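Local coordinates for nucleoprotein (Rift valley fever virus, PDB 3OV9), which encapsidates the viral genomic RNA, shielding it from nucleases, and assembles into ring-shaped hexamers on the way to the nucleocapsid, at residues A[65-70]-A[92-97]; A[135-140]-A[235-240]. All coordinates share one frame; numbering follows the deposited sequence.

Interaction 1: residues A[65-70]-A[92-97]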
loop_
_atom_site.group_PDB
_atom_site.type_symbol
_atom_site.label_atom_id
_atom_site.label_comp_id
_atom_site.label_asym_id
_atom_site.label_seq_id
_atom_site.Cartn_x
_atom_site.Cartn_y
_atom_site.Cartn_z
ATOM N N GLY A 65 21.091 9.568 22.622
ATOM C CA GLY A 65 19.871 10.142 22.064
ATOM C C GLY A 65 18.869 10.630 23.094
ATOM O O GLY A 65 19.227 10.946 24.231
ATOM N N ASN A 66 17.602 10.672 22.688
ATOM C CA ASN A 66 16.550 11.316 23.470
ATOM C C ASN A 66 15.482 10.347 23.987
ATOM O O ASN A 66 14.397 10.769 24.397
ATOM C CB ASN A 66 15.904 12.433 22.635
ATOM C CG ASN A 66 15.163 13.458 23.485
ATOM O OD1 ASN A 66 15.578 13.783 24.597
ATOM N ND2 ASN A 66 14.062 13.980 22.952
ATOM N N LYS A 67 15.795 9.051 23.978
ATOM C CA LYS A 67 14.857 8.028 24.446
ATOM C C LYS A 67 15.440 7.208 25.605
ATOM O O LYS A 67 15.996 6.128 25.384
ATOM C CB LYS A 67 14.421 7.115 23.292
ATOM C CG LYS A 67 13.662 7.826 22.184
ATOM C CD LYS A 67 13.135 6.835 21.160
ATOM C CE LYS A 67 12.228 7.505 20.138
ATOM N NZ LYS A 67 12.990 8.285 19.123
ATOM N N PRO A 68 15.307 7.716 26.847
ATOM C CA PRO A 68 15.932 7.098 28.022
ATOM C C PRO A 68 15.513 5.647 28.291
ATOM O O PRO A 68 16.341 4.846 28.724
ATOM C CB PRO A 68 15.489 8.005 29.172
ATOM C CG PRO A 68 15.210 9.311 28.530
ATOM C CD PRO A 68 14.608 8.964 27.209
ATOM N N ARG A 69 14.249 5.314 28.036
ATOM C CA ARG A 69 13.775 3.943 28.241
ATOM C C ARG A 69 14.344 2.982 27.199
ATOM O O ARG A 69 14.660 1.828 27.520
ATOM C CB ARG A 69 12.243 3.881 28.273
ATOM C CG ARG A 69 11.619 4.396 29.569
ATOM C CD ARG A 69 11.925 3.494 30.765
ATOM N NE ARG A 69 11.528 4.119 32.026
ATOM C CZ ARG A 69 11.842 3.663 33.235
ATOM N NH1 ARG A 69 12.566 2.560 33.376
ATOM N NH2 ARG A 69 11.429 4.317 34.311
ATOM N N ARG A 70 14.485 3.465 25.966
ATOM C CA ARG A 70 15.023 2.672 24.859
ATOM C C ARG A 70 16.517 2.385 25.031
ATOM O O ARG A 70 16.958 1.249 24.848
ATOM C CB ARG A 70 14.762 3.364 23.512
ATOM C CG ARG A 70 15.263 2.583 22.294
ATOM C CD ARG A 70 15.305 3.443 21.039
ATOM N NE ARG A 70 14.087 3.332 20.238
ATOM C CZ ARG A 70 13.855 4.015 19.118
ATOM N NH1 ARG A 70 14.754 4.877 18.655
ATOM N NH2 ARG A 70 12.716 3.842 18.460
ATOM N N LEU A 92 12.008 12.301 33.537
ATOM C CA LEU A 92 12.371 12.423 32.126
ATOM C C LEU A 92 11.376 11.761 31.180
ATOM O O LEU A 92 10.874 10.663 31.447
ATOM C CB LEU A 92 13.782 11.869 31.882
ATOM C CG LEU A 92 14.965 12.562 32.568
ATOM C CD1 LEU A 92 16.240 11.750 32.373
ATOM C CD2 LEU A 92 15.156 13.989 32.062
ATOM N N LYS A 93 11.096 12.450 30.078
ATOM C CA LYS A 93 10.214 11.947 29.031
ATOM C C LYS A 93 10.954 11.885 27.693
ATOM O O LYS A 93 12.105 12.327 27.590
ATOM C CB LYS A 93 8.968 12.835 28.901
ATOM C CG LYS A 93 8.146 13.006 30.181
ATOM C CD LYS A 93 7.430 11.719 30.588
ATOM C CE LYS A 93 6.467 11.950 31.748
ATOM N NZ LYS A 93 7.155 12.382 32.999
ATOM N N GLU A 94 10.287 11.324 26.683
ATOM C CA GLU A 94 10.824 11.247 25.324
ATOM C C GLU A 94 10.139 12.266 24.416
ATOM O O GLU A 94 9.078 12.797 24.757
ATOM C CB GLU A 94 10.642 9.834 24.759
ATOM C CG GLU A 94 11.405 8.764 25.517
ATOM C CD GLU A 94 11.112 7.359 25.030
ATOM O OE1 GLU A 94 10.297 7.206 24.097
ATOM O OE2 GLU A 94 11.699 6.405 25.586
ATOM N N GLY A 95 10.749 12.533 23.261
ATOM C CA GLY A 95 10.167 13.401 22.235
ATOM C C GLY A 95 9.925 14.843 22.640
ATOM O O GLY A 95 10.816 15.498 23.186
ATOM N N ASN A 96 8.715 15.326 22.358
ATOM C CA ASN A 96 8.330 16.707 22.651
ATOM C C ASN A 96 7.097 16.794 23.562
ATOM O O ASN A 96 5.962 16.919 23.080
ATOM C CB ASN A 96 8.100 17.483 21.348
ATOM C CG ASN A 96 7.669 18.918 21.592
ATOM O OD1 ASN A 96 8.486 19.781 21.911
ATOM N ND2 ASN A 96 6.375 19.178 21.439
ATOM N N PRO A 97 7.307 16.723 24.892
ATOM C CA PRO A 97 6.170 16.858 25.800
ATOM C C PRO A 97 5.858 18.322 26.123
ATOM O O PRO A 97 6.353 19.227 25.442
ATOM C CB PRO A 97 6.643 16.117 27.051
ATOM C CG PRO A 97 8.115 16.307 27.053
ATOM C CD PRO A 97 8.549 16.388 25.618
HETATM O O HOH W 1 14.727 12.377 27.046
HETATM O O HOH W 2 12.955 17.054 23.592
HETATM O O HOH W 3 12.660 11.137 20.941
HETATM O O HOH W 4 11.891 7.340 28.300
#
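At the start of the short helix 68-71, Glu94 lies across Lys67, the helix N-cap residue and, by similarity, one that binds RNA. No direct hydrogen bond joins 65-70 to 92-97; the two are held by van der Waals contact and by water, a worked example of how a loop and a helix start can be matched through solvent. Glu94 does much of the touching, in the one of its two modelled conformers described here. Its CG, set by chi1 (-63°), lies 3.6 Å from Pro68 CD; the chain, extended beyond CG (chi2 174°), then lays the carboxylate against the Lys67 aliphatic chain, OE2 being 3.6 Å from Lys67 CB. The Glu94 and Lys67 side chains cross at about a right angle, and the charged atoms are not in contact: Lys67 NZ and Glu94 OE1 are 5.8 Å apart. Farther out, Lys67 CD sits 3.5 Å above the guanidinium plane of Arg70, over its centre.

In this all-helical nucleoprotein the first turn of a helix leaves backbone N-H groups without partners from a preceding turn, and here water supplies one: it accepts from Arg69 N and donates to Glu94 OE2 at 2.9 Å. The acid is therefore linked to the helix start through solvent, where it may also feel the positive end of the helix. Arg69 itself turns away to a salt bridge with Glu84.

Asn66 serves the other end of the contact. Its amide is swung towards 92-97 by a chi1 of -160°, and ND2 comes 3.6 Å from Gly95 O, to which a second water, accepting only weakly from ND2, donates. Asn66 OD1 receives the N-H of Ser105, another RNA-binding residue by similarity. A further water lies within hydrogen-bonding distance of Asn66 OD1 and Lys93 O, with more acceptors around it than protons.

Interaction 2: residues A[135-140]-A[235-240]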
loop_
_atom_site.group_PDB
_atom_site.type_symbol
_atom_site.label_atom_id
_atom_site.label_comp_id
_atom_site.label_asym_id
_atom_site.label_seq_id
_atom_site.Cartn_x
_atom_site.Cartn_y
_atom_site.Cartn_z
ATOM N N GLY A 135 35.167 15.102 5.866
ATOM C CA GLY A 135 35.146 14.658 4.474
ATOM C C GLY A 135 34.255 15.528 3.610
ATOM O O GLY A 135 34.440 15.612 2.393
ATOM N N LEU A 136 33.286 16.178 4.251
ATOM C CA LEU A 136 32.357 17.071 3.572
ATOM C C LEU A 136 32.880 18.506 3.574
ATOM O O LEU A 136 32.691 19.239 2.604
ATOM C CB LEU A 136 30.977 16.998 4.226
ATOM C CG LEU A 136 30.322 15.611 4.242
ATOM C CD1 LEU A 136 29.295 15.516 5.354
ATOM C CD2 LEU A 136 29.703 15.252 2.891
ATOM N N SER A 137 33.530 18.896 4.669
ATOM C CA SER A 137 34.182 20.199 4.774
ATOM C C SER A 137 35.366 20.123 5.735
ATOM O O SER A 137 35.191 19.778 6.907
ATOM C CB SER A 137 33.194 21.279 5.223
ATOM O OG SER A 137 33.794 22.562 5.167
ATOM N N PRO A 138 36.576 20.452 5.244
ATOM C CA PRO A 138 37.807 20.308 6.025
ATOM C C PRO A 138 37.768 21.064 7.356
ATOM O O PRO A 138 37.333 22.221 7.403
ATOM C CB PRO A 138 38.887 20.889 5.098
ATOM C CG PRO A 138 38.139 21.739 4.112
ATOM C CD PRO A 138 36.835 21.045 3.919
ATOM N N ALA A 139 38.210 20.393 8.422
ATOM C CA ALA A 139 38.232 20.941 9.785
ATOM C C ALA A 139 36.882 21.519 10.220
ATOM O O ALA A 139 36.808 22.648 10.722
ATOM C CB ALA A 139 39.352 21.981 9.938
ATOM N N TYR A 140 35.821 20.741 10.024
ATOM C CA TYR A 140 34.476 21.186 10.383
ATOM C C TYR A 140 34.401 21.550 11.868
ATOM O O TYR A 140 34.883 20.799 12.707
ATOM C CB TYR A 140 33.414 20.132 10.034
ATOM C CG TYR A 140 32.017 20.663 10.259
ATOM C CD1 TYR A 140 31.375 21.414 9.277
ATOM C CD2 TYR A 140 31.357 20.458 11.475
ATOM C CE1 TYR A 140 30.105 21.934 9.486
ATOM C CE2 TYR A 140 30.085 20.974 11.696
ATOM C CZ TYR A 140 29.466 21.714 10.696
ATOM O OH TYR A 140 28.209 22.227 10.902
ATOM N N MET A 235 33.481 29.454 6.856
ATOM C CA MET A 235 33.274 29.844 5.459
ATOM C C MET A 235 33.325 28.633 4.530
ATOM O O MET A 235 32.498 28.503 3.625
ATOM C CB MET A 235 34.290 30.906 5.016
ATOM C CG MET A 235 34.191 32.243 5.764
ATOM S SD MET A 235 32.555 33.020 5.766
ATOM C CE MET A 235 32.353 33.458 4.041
ATOM N N ALA A 236 34.288 27.746 4.776
ATOM C CA ALA A 236 34.414 26.499 4.021
ATOM C C ALA A 236 33.155 25.635 4.132
ATOM O O ALA A 236 32.672 25.098 3.131
ATOM C CB ALA A 236 35.638 25.722 4.483
ATOM N N ALA A 237 32.623 25.519 5.348
ATOM C CA ALA A 237 31.420 24.723 5.591
ATOM C C ALA A 237 30.166 25.347 4.982
ATOM O O ALA A 237 29.277 24.630 4.523
ATOM C CB ALA A 237 31.234 24.472 7.079
ATOM N N ALA A 238 30.101 26.680 4.976
ATOM C CA ALA A 238 28.990 27.399 4.351
ATOM C C ALA A 238 28.951 27.135 2.847
ATOM O O ALA A 238 27.882 26.888 2.281
ATOM C CB ALA A 238 29.090 28.899 4.633
ATOM N N GLN A 239 30.124 27.178 2.215
ATOM C CA GLN A 239 30.267 26.876 0.794
ATOM C C GLN A 239 29.912 25.415 0.508
ATOM O O GLN A 239 29.249 25.117 -0.487
ATOM C CB GLN A 239 31.688 27.213 0.315
ATOM C CG GLN A 239 32.050 26.740 -1.105
ATOM C CD GLN A 239 31.192 27.359 -2.205
ATOM O OE1 GLN A 239 30.936 26.726 -3.231
ATOM N NE2 GLN A 239 30.755 28.595 -2.002
ATOM N N ALA A 240 30.339 24.517 1.393
ATOM C CA ALA A 240 30.010 23.095 1.278
ATOM C C ALA A 240 28.500 22.840 1.325
ATOM O O ALA A 240 27.995 21.979 0.604
ATOM C CB ALA A 240 30.733 22.283 2.348
#
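Ser137 and Tyr140 meet three alanines on one side of helix 232-243, close to the C-terminus of this helical bundle. The contact is a turn laid against a helix, with small methyl groups allowing the backbones to come near, as the 5.4 Å between Ser137 CA and Ala237 CA testifies. Ser137 OG, placed anti to the backbone N (chi1 -173°), points into the helix surface between Ala236 and Ala237. It lies 3.2 Å from Ala237 N, yet the angle is too poor for a hydrogen bond, and that approach is contact alone. One turn further along, Ala240 CB packs against Ser137 CB at 3.9 Å.

The Tyr140 ring approaches Ala237 obliquely, its CE1 3.7 Å from Ala237 CB. Second-shell bonds set its position: Tyr140 OH is hydrogen-bonded to Ala168 O of helix 159-180, while Tyr140 N is bonded to Asp134 OD1 from helix 130-136. Helix 159-180 also borders both partners, Leu171 meeting Ser137 and Ala168 meeting Ala237. At the helix 130-136 end of the turn, the Ala240 methyl rests 3.6 Å from Leu136 O.

How the interactions relate
The two contacts stand about 32 Å apart centre to centre, with nearest atoms about 18 Å apart, and follow one another along the chain. Both are partly buried and neither contains a direct hydrogen bond between its segments, but they replace it differently. Interaction 1 joins neighbours in sequence, 22 residues apart, beside likely RNA-binding residues and with 65-70 inside the region essential for oligomerization; charged and amide side chains there work through bridging waters. Interaction 2 brings together segments 95 residues apart, away from the annotated sites, using methyl groups, a serine and an aromatic ring. Different helices border them: 77-90 and 104-110 in the first, 159-180 in the second.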